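Local coordinates for protein P47 (Clostridium botulinum, PDB 6EKT) that possibly takes part in a progenitor toxin complex that protects botulinum neurotoxin type A2 in the host gut, and resembles tubular lipid-binding proteins, at residues F131-E134 with S135-D138; I167-E170 with K171-S174; P371-L374 with I375-A378. All blocks are in the same frame, centred on the assembly; numbering follows the deposited sequence.

Interaction 1. Residues F131-E134 with S135-D138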
loop_
_atom_site.group_PDB
_atom_site.type_symbol
_atom_site.label_atom_id
_atom_site.label_comp_id
_atom_site.label_asym_id
_atom_site.label_seq_id
_atom_site.Cartn_x
_atom_site.Cartn_y
_atom_site.Cartn_z
ATOM N N PHE A 131 2.043 -26.756 -2.702
ATOM C CA PHE A 131 1.523 -28.031 -2.220
ATOM C C PHE A 131 2.529 -28.736 -1.305
ATOM O O PHE A 131 2.166 -29.693 -0.605
ATOM C CB PHE A 131 1.175 -28.947 -3.406
ATOM C CG PHE A 131 -0.115 -28.607 -4.126
ATOM C CD1 PHE A 131 -0.777 -27.386 -3.948
ATOM C CD2 PHE A 131 -0.643 -29.510 -5.050
ATOM C CE1 PHE A 131 -1.937 -27.085 -4.661
ATOM C CE2 PHE A 131 -1.804 -29.218 -5.764
ATOM C CZ PHE A 131 -2.455 -28.004 -5.566
ATOM N N GLY A 132 3.789 -28.292 -1.340
ATOM C CA GLY A 132 4.855 -28.849 -0.498
ATOM C C GLY A 132 5.156 -30.294 -0.825
ATOM O O GLY A 132 5.237 -30.671 -2.005
ATOM N N SER A 133 5.315 -31.104 0.218
ATOM C CA SER A 133 5.629 -32.524 0.056
ATOM C C SER A 133 5.029 -33.295 1.227
ATOM O O SER A 133 4.442 -32.695 2.124
ATOM C CB SER A 133 7.147 -32.742 -0.042
ATOM O OG SER A 133 7.788 -32.516 1.201
ATOM N N GLU A 134 5.165 -34.622 1.222
ATOM C CA GLU A 134 4.649 -35.440 2.326
ATOM C C GLU A 134 5.340 -35.142 3.656
ATOM O O GLU A 134 4.776 -35.405 4.710
ATOM C CB GLU A 134 4.729 -36.929 1.985
ATOM C CG GLU A 134 3.646 -37.371 1.005
ATOM C CD GLU A 134 4.197 -38.157 -0.179
ATOM O OE1 GLU A 134 4.839 -39.209 0.061
ATOM O OE2 GLU A 134 3.977 -37.735 -1.349
ATOM N N SER A 135 6.543 -34.574 3.598
ATOM C CA SER A 135 7.325 -34.252 4.797
ATOM C C SER A 135 7.050 -32.865 5.419
ATOM O O SER A 135 7.709 -32.488 6.400
ATOM C CB SER A 135 8.823 -34.425 4.512
ATOM O OG SER A 135 9.310 -33.366 3.713
ATOM N N ASN A 136 6.121 -32.094 4.837
ATOM C CA ASN A 136 5.619 -30.849 5.469
ATOM C C ASN A 136 4.083 -30.767 5.440
ATOM O O ASN A 136 3.412 -31.694 4.954
ATOM C CB ASN A 136 6.260 -29.593 4.859
ATOM C CG ASN A 136 6.049 -29.491 3.358
ATOM O OD1 ASN A 136 4.955 -29.717 2.849
ATOM N ND2 ASN A 136 7.113 -29.147 2.644
ATOM N N ASP A 137 3.540 -29.664 5.951
ATOM C CA ASP A 137 2.092 -29.484 6.064
ATOM C C ASP A 137 1.566 -28.355 5.167
ATOM O O ASP A 137 0.664 -27.595 5.546
ATOM C CB ASP A 137 1.705 -29.263 7.524
ATOM C CG ASP A 137 1.934 -30.492 8.378
ATOM O OD1 ASP A 137 1.360 -31.565 8.075
ATOM O OD2 ASP A 137 2.671 -30.357 9.374
ATOM N N ASP A 138 2.104 -28.277 3.955
ATOM C CA ASP A 138 1.698 -27.196 3.053
ATOM C C ASP A 138 0.292 -27.406 2.560
ATOM O O ASP A 138 -0.352 -26.446 2.149
ATOM C CB ASP A 138 2.671 -27.042 1.897
ATOM C CG ASP A 138 3.972 -26.371 2.318
ATOM O OD1 ASP A 138 4.099 -25.959 3.488
ATOM O OD2 ASP A 138 4.872 -26.259 1.463
#

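Interaction 2. Residues I167-E170 with K171-S174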
loop_
_atom_site.group_PDB
_atom_site.type_symbol
_atom_site.label_atom_id
_atom_site.label_comp_id
_atom_site.label_asym_id
_atom_site.label_seq_id
_atom_site.Cartn_x
_atom_site.Cartn_y
_atom_site.Cartn_z
ATOM N N ILE A 167 -0.352 -33.817 -4.216
ATOM C CA ILE A 167 1.099 -33.710 -4.400
ATOM C C ILE A 167 1.515 -34.240 -5.780
ATOM O O ILE A 167 2.268 -33.564 -6.496
ATOM C CB ILE A 167 1.909 -34.330 -3.238
ATOM C CG1 ILE A 167 1.753 -33.464 -1.979
ATOM C CG2 ILE A 167 3.391 -34.476 -3.600
ATOM C CD1 ILE A 167 1.986 -34.201 -0.678
ATOM N N GLN A 168 0.987 -35.396 -6.180
ATOM C CA GLN A 168 1.355 -35.950 -7.480
ATOM C C GLN A 168 0.896 -35.088 -8.673
ATOM O O GLN A 168 1.526 -35.119 -9.725
ATOM C CB GLN A 168 0.907 -37.411 -7.624
ATOM C CG GLN A 168 1.664 -38.163 -8.710
ATOM C CD GLN A 168 0.936 -39.398 -9.146
ATOM O OE1 GLN A 168 -0.062 -39.319 -9.859
ATOM N NE2 GLN A 168 1.422 -40.555 -8.718
ATOM N N ASN A 169 -0.166 -34.303 -8.491
ATOM C CA ASN A 169 -0.737 -33.476 -9.563
ATOM C C ASN A 169 -0.436 -31.979 -9.409
ATOM O O ASN A 169 -1.110 -31.133 -10.010
ATOM C CB ASN A 169 -2.243 -33.679 -9.628
ATOM C CG ASN A 169 -2.629 -35.007 -10.224
ATOM O OD1 ASN A 169 -2.722 -35.148 -11.442
ATOM N ND2 ASN A 169 -2.870 -35.991 -9.365
ATOM N N GLU A 170 0.588 -31.675 -8.620
ATOM C CA GLU A 170 0.995 -30.309 -8.310
ATOM C C GLU A 170 1.232 -29.438 -9.579
ATOM O O GLU A 170 0.776 -28.305 -9.631
ATOM C CB GLU A 170 2.188 -30.354 -7.337
ATOM C CG GLU A 170 3.133 -29.169 -7.325
ATOM C CD GLU A 170 4.375 -29.406 -8.162
ATOM O OE1 GLU A 170 4.983 -30.494 -8.036
ATOM O OE2 GLU A 170 4.749 -28.497 -8.933
ATOM N N LYS A 171 1.863 -30.004 -10.610
ATOM C CA LYS A 171 2.129 -29.278 -11.866
ATOM C C LYS A 171 0.886 -28.779 -12.603
ATOM O O LYS A 171 0.969 -27.866 -13.414
ATOM C CB LYS A 171 3.008 -30.112 -12.814
ATOM C CG LYS A 171 4.395 -30.436 -12.263
ATOM C CD LYS A 171 5.359 -29.251 -12.343
ATOM C CE LYS A 171 6.642 -29.516 -11.560
ATOM N NZ LYS A 171 7.422 -30.682 -12.072
ATOM N N GLN A 172 -0.267 -29.360 -12.295
ATOM C CA GLN A 172 -1.529 -28.991 -12.944
ATOM C C GLN A 172 -2.120 -27.664 -12.495
ATOM O O GLN A 172 -2.906 -27.061 -13.224
ATOM C CB GLN A 172 -2.574 -30.061 -12.697
ATOM C CG GLN A 172 -2.478 -31.266 -13.606
ATOM C CD GLN A 172 -3.841 -31.853 -13.837
ATOM O OE1 GLN A 172 -4.681 -31.246 -14.500
ATOM N NE2 GLN A 172 -4.080 -33.023 -13.279
ATOM N N ILE A 173 -1.781 -27.252 -11.278
ATOM C CA ILE A 173 -2.274 -26.021 -10.700
ATOM C C ILE A 173 -1.143 -24.997 -10.786
ATOM O O ILE A 173 -0.106 -25.157 -10.129
ATOM C CB ILE A 173 -2.739 -26.224 -9.227
ATOM C CG1 ILE A 173 -3.772 -27.360 -9.103
ATOM C CG2 ILE A 173 -3.204 -24.902 -8.600
ATOM C CD1 ILE A 173 -5.107 -27.150 -9.807
ATOM N N SER A 174 -1.346 -23.980 -11.633
ATOM C CA SER A 174 -0.437 -22.834 -11.775
ATOM C C SER A 174 -1.210 -21.525 -11.698
ATOM O O SER A 174 -0.844 -20.562 -12.391
ATOM C CB SER A 174 0.284 -22.846 -13.137
ATOM O OG SER A 174 0.779 -24.115 -13.495
HETATM O O HOH W 1 2.269 -32.895 -11.096
#

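Interaction 3. Residues P371-L374 with I375-A378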
loop_
_atom_site.group_PDB
_atom_site.type_symbol
_atom_site.label_atom_id
_atom_site.label_comp_id
_atom_site.label_asym_id
_atom_site.label_seq_id
_atom_site.Cartn_x
_atom_site.Cartn_y
_atom_site.Cartn_z
ATOM N N PRO A 371 14.254 54.345 15.509
ATOM C CA PRO A 371 13.158 54.944 16.283
ATOM C C PRO A 371 12.623 56.219 15.661
ATOM O O PRO A 371 13.400 57.129 15.347
ATOM C CB PRO A 371 13.816 55.225 17.642
ATOM C CG PRO A 371 14.776 54.088 17.788
ATOM C CD PRO A 371 15.365 53.941 16.398
ATOM N N GLY A 372 11.308 56.254 15.419
ATOM C CA GLY A 372 10.660 57.468 14.938
ATOM C C GLY A 372 10.631 57.608 13.430
ATOM O O GLY A 372 10.099 58.595 12.916
ATOM N N ASP A 373 11.227 56.650 12.713
ATOM C CA ASP A 373 11.265 56.700 11.260
ATOM C C ASP A 373 9.906 56.215 10.719
ATOM O O ASP A 373 9.722 55.022 10.448
ATOM C CB ASP A 373 12.413 55.831 10.707
ATOM C CG ASP A 373 12.557 55.940 9.186
ATOM O OD1 ASP A 373 11.671 56.503 8.507
ATOM O OD2 ASP A 373 13.567 55.442 8.650
ATOM N N LEU A 374 8.959 57.138 10.570
ATOM C CA LEU A 374 7.597 56.755 10.155
ATOM C C LEU A 374 7.503 56.368 8.688
ATOM O O LEU A 374 6.660 55.538 8.330
ATOM C CB LEU A 374 6.579 57.863 10.482
ATOM C CG LEU A 374 6.510 58.256 11.970
ATOM C CD1 LEU A 374 5.680 59.525 12.151
ATOM C CD2 LEU A 374 5.968 57.113 12.827
ATOM N N ILE A 375 8.355 56.972 7.868
ATOM C CA ILE A 375 8.403 56.687 6.418
ATOM C C ILE A 375 8.765 55.205 6.225
ATOM O O ILE A 375 8.026 54.468 5.555
ATOM C CB ILE A 375 9.371 57.634 5.644
ATOM C CG1 ILE A 375 9.011 59.129 5.811
ATOM C CG2 ILE A 375 9.459 57.269 4.158
ATOM C CD1 ILE A 375 7.548 59.484 5.645
ATOM N N SER A 376 9.879 54.781 6.841
ATOM C CA SER A 376 10.350 53.392 6.746
ATOM C C SER A 376 9.391 52.431 7.368
ATOM O O SER A 376 9.254 51.327 6.874
ATOM C CB SER A 376 11.719 53.194 7.383
ATOM O OG SER A 376 12.700 53.888 6.637
ATOM N N LEU A 377 8.747 52.835 8.461
ATOM C CA LEU A 377 7.719 51.999 9.096
ATOM C C LEU A 377 6.600 51.644 8.122
ATOM O O LEU A 377 6.236 50.462 8.022
ATOM C CB LEU A 377 7.138 52.659 10.370
ATOM C CG LEU A 377 5.959 51.939 11.048
ATOM C CD1 LEU A 377 6.287 50.548 11.546
ATOM C CD2 LEU A 377 5.399 52.762 12.209
ATOM N N ALA A 378 6.059 52.651 7.420
ATOM C CA ALA A 378 4.963 52.410 6.458
ATOM C C ALA A 378 5.404 51.436 5.346
ATOM O O ALA A 378 4.642 50.547 4.959
ATOM C CB ALA A 378 4.447 53.705 5.860
HETATM O O HOH W 2 10.853 58.981 8.530
#

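Interaction 1. Residues F131-E134 with S135-D138
Asn136 holds its CG between its own backbone N and carbonyl carbon (chi1 57°), which turns its carboxamide back across the bend toward Ser133; the hydroxyls of Ser133 and Ser135 take the same torsion on their own residues. The N-H of Ser133 points almost straight at OD1 of Asn136, 3.0 Å away with 171° at the hydrogen, although it reaches the oxygen tilted by 34° from the plane of the carbonyl. In return, the backbone N of Asn136 donates to O of Ser133 over 3.2 Å, so the two residues give and take one bond each. N of Asp138 adds a weak hydrogen bond to OD1 of Asn136 at 3.4 Å, and a single amide oxygen thereby bridges the outgoing and returning arms.

At the corner, OG of Ser135 donates to OG of Ser133 at 3.1 Å, and N of Ser135 adds a weak bond to the same OG. OG of Ser133 therefore accepts twice, once weakly. At the base of the loop Gly132 has no side chain, and two oxygens come close to its CA on the side where one would start: OD2 of Asp138, at 3.2 Å from CA of Gly132, and OD1 of Asn136. The CB of Asp138 rests against the carbonyl carbon of Phe131 at 3.6 Å, while the Phe131 ring packs elsewhere, against Trp71 and Ile111. Asp138 then rejoins the sheet through backbone bonding to Lys112.

Ser133 to Asn136 form a type I beta turn, reinforced by an asparagine side chain, at the head of a loop that interrupts strand 124-141, the longer arm of an antiparallel hairpin with strand 108-118.

Interaction 2. Residues I167-E170 with K171-S174
Asn169 and Gln172 run side by side and point the same way, their amide planes turned 62° apart. NE2 of Gln172 donates to OD1 of Asn169 at 3.1 Å; the oxygen lies in the plane of the Gln172 amide, whereas the donor is tilted from the carbonyl plane of Asn169. Both amides are fixed further by backbone carbonyls: ND2 of Asn169 gives to O of Ala165 and O of Leu54, and NE2 of Gln172 also gives to O of Gln52, which ties the pair to the helix behind it and to strand 52-57 beside it.

In the backbone, N of Gln172 bonds to O of Asn169 (3.0 Å) and N of Ile173 to O of Glu170 (3.2 Å). This i to i+3 pattern is that of a short 3-10 turn, by which the chain leaves helix 152-168 on its way to strand 178-181. Asn169 is the first residue to abandon helical backbone angles.

Glu170 and Lys171 also lie alongside one another. CG of Glu170 stands across from its backbone N (chi1 155°) and the chain then bends at chi2, which brings OE2 alongside the Lys171 methylenes, 3.4 Å from CE. The charged ends do not meet: OE2 of Glu170 and NZ of Lys171 stay 4.7 Å apart. On the backbone, a water donates to O of Gln168 at 2.7 Å and accepts from N of Lys171 at 3.0 Å.

Interaction 3. Residues P371-L374 with I375-A378
The N terminus of helix 374-394 is capped by Asp373, which occupies the N-cap position where the loop after strand 352-368 turns into the helix. Its two carboxylate oxygens are both engaged by Ser376, three residues further on. OD1 of Asp373 accepts the N-H of Ser376 over 3.0 Å in a nearly straight bond (171° at the hydrogen), and OD2 of Asp373 accepts from OG of Ser376 at 2.7 Å. Both donors approach from above the carboxylate plane, so Ser376 lies over the face of the group and fixes its rotation with two bonds. The reach is set by the Asp373 side chain, whose CG stands opposite the backbone N (chi1 -176°) and is thereby swung over the first helical turn. A negative charge here would be favourably placed against the positive end of the helix dipole and would probably stay ionised.

A water extends the cap: it donates to OD1 of Asp373 at 2.6 Å and accepts from N of Ile375 at 3.3 Å, so it links the carboxylate to an amide at the start of the helix. Ser376 is buried, with its side chain also touching Leu369 in the preceding loop. Regular i to i+4 bonding starts at the cap itself, with N of Leu377 donating to O of Asp373 at 3.1 Å, and continues from N of Ala378 to O of Leu374. Among the apolar side chains, CD2 of Leu374 lies 4.4 Å from CD2 of Leu377.

How the interactions relate
Following the chain from the N terminus, interaction 1 closes a tight loop within strand 124-141, interaction 2 ends the next element, helix 152-168, and interaction 3 joins the loop after strand 352-368 to the first turn of helix 374-394. They occur in series, with no nesting or crossing. Interactions 1 and 2 have centres about 13 Å apart and touch: CD1 of Ile167 packs on Ser133 and Glu134, and the ring of Phe131 rests on Glu170 and Ile173, so the strand loop is joined to the end of the helix. Interaction 3 lies on the opposite side of the chain's centre, its nearest atoms about 73 Å from interaction 2, as suits so elongated a molecule.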